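Side-chain contact in DMATS type aromatic prenyltransferase (Streptomyces coelicolor, PDB 6ZS0), which probably transfers a dimethylallyl group to C5 of the tryptophan indole, as an ABBA-barrel aromatic prenyltransferase: residues V294-H297 with D301-V304. Sequence-based numbering, arbitrary orientation.
Sequences VLHH and DASV
Leu295 and His296 meet Ala302 at a helix-loop-helix corner of the ABBA barrel, where a short loop connects helix 284-297 to helix 303-312. Ala302 points its methyl at helix 284-297. Ala302 CB lies 3.7 Å from Leu295 CD1 and 4.0 Å from His296 NE2, so one small methyl meets both side chains. CG of Leu295 is anti to its carbonyl carbon (chi1 -75°), and CD1 lies anti to CA (chi2 168°), which extends it toward Ala302. Leu295 CD1 also comes within 3.8 Å of Ala302 CA and lies 4.2 Å from Asp301 O. The His296 ring approaches the methyl obliquely with its NE2 end. Leu295 also packs against the barrel strands, touching Val339 of strand 338-344 and Phe70 of strand 64-70.

The bond from CA to CB of Asp301 points away from segment 294-297, and its carboxylate caps the second helix. Asp301 OD1 accepts from Ser303 OG through its syn lone pair, on the side of OD2, at 2.6 Å. Asp301 OD2 accepts a weak bond from Ser303 N, 3.3 Å long but nearly straight at 170°. His296 NE2 stands 5.3 Å from Asp301 OD2, too far for a salt bridge; any attraction would depend on the histidine charge. No hydrogen bond joins the two segments; their contact is mainly van der Waals, through Leu295 CD1 and the Ala302 methyl, while the polar bonds of Asp301 serve the second helix.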
loop_
_atom_site.group_PDB
_atom_site.type_symbol
_atom_site.label_atom_id
_atom_site.label_comp_id
_atom_site.label_asym_id
_atom_site.label_seq_id
_atom_site.Cartn_x
_atom_site.Cartn_y
_atom_site.Cartn_z
ATOM N N VAL A 294 4.436 -0.443 18.752
ATOM C CA VAL A 294 3.010 -0.371 18.314
ATOM C C VAL A 294 2.385 -1.762 18.409
ATOM O O VAL A 294 1.232 -1.887 18.896
ATOM C CB VAL A 294 2.880 0.193 16.891
ATOM C CG1 VAL A 294 1.436 0.133 16.412
ATOM C CG2 VAL A 294 3.418 1.620 16.817
ATOM N N LEU A 295 3.094 -2.776 17.928
ATOM C CA LEU A 295 2.587 -4.159 17.944
ATOM C C LEU A 295 2.328 -4.576 19.397
ATOM O O LEU A 295 1.194 -5.079 19.695
ATOM C CB LEU A 295 3.603 -5.068 17.254
ATOM C CG LEU A 295 3.637 -4.956 15.734
ATOM C CD1 LEU A 295 4.858 -5.680 15.184
ATOM C CD2 LEU A 295 2.364 -5.524 15.123
ATOM N N HIS A 296 3.289 -4.321 20.279
ATOM C CA HIS A 296 3.185 -4.688 21.720
ATOM C C HIS A 296 1.959 -3.999 22.346
ATOM O O HIS A 296 1.224 -4.675 23.123
ATOM C CB HIS A 296 4.503 -4.385 22.438
ATOM C CG HIS A 296 5.625 -5.280 22.020
ATOM N ND1 HIS A 296 6.950 -4.992 22.306
ATOM C CD2 HIS A 296 5.641 -6.413 21.298
ATOM C CE1 HIS A 296 7.718 -5.921 21.823
ATOM N NE2 HIS A 296 6.944 -6.816 21.198
ATOM N N HIS A 297 1.674 -2.753 21.963
ATOM C CA HIS A 297 0.570 -1.918 22.521
ATOM C C HIS A 297 -0.795 -2.469 22.076
ATOM O O HIS A 297 -1.793 -2.182 22.750
ATOM C CB HIS A 297 0.767 -0.442 22.142
ATOM C CG HIS A 297 1.879 0.227 22.885
ATOM N ND1 HIS A 297 2.042 1.607 22.910
ATOM C CD2 HIS A 297 2.875 -0.287 23.646
ATOM C CE1 HIS A 297 3.092 1.911 23.649
ATOM N NE2 HIS A 297 3.619 0.760 24.119
ATOM N N ASP A 301 3.009 -9.990 18.855
ATOM C CA ASP A 301 4.469 -10.270 18.818
ATOM C C ASP A 301 5.079 -9.624 17.576
ATOM O O ASP A 301 4.407 -9.643 16.542
ATOM C CB ASP A 301 4.754 -11.771 18.774
ATOM C CG ASP A 301 6.197 -12.098 18.419
ATOM O OD1 ASP A 301 6.424 -12.745 17.384
ATOM O OD2 ASP A 301 7.069 -11.676 19.146
ATOM N N ALA A 302 6.325 -9.152 17.679
ATOM C CA ALA A 302 7.055 -8.404 16.628
ATOM C C ALA A 302 8.186 -9.230 15.985
ATOM O O ALA A 302 8.775 -8.746 15.031
ATOM C CB ALA A 302 7.598 -7.143 17.235
ATOM N N SER A 303 8.505 -10.440 16.470
ATOM C CA SER A 303 9.633 -11.251 15.936
ATOM C C SER A 303 9.441 -11.540 14.432
ATOM O O SER A 303 10.442 -11.564 13.707
ATOM C CB SER A 303 9.834 -12.526 16.743
ATOM O OG SER A 303 8.751 -13.414 16.564
ATOM N N VAL A 304 8.208 -11.714 13.955
ATOM C CA VAL A 304 7.963 -11.971 12.507
ATOM C C VAL A 304 8.433 -10.748 11.708
ATOM O O VAL A 304 9.043 -10.937 10.666
ATOM C CB VAL A 304 6.496 -12.337 12.200
ATOM C CG1 VAL A 304 6.159 -12.225 10.724
ATOM C CG2 VAL A 304 6.154 -13.737 12.678
#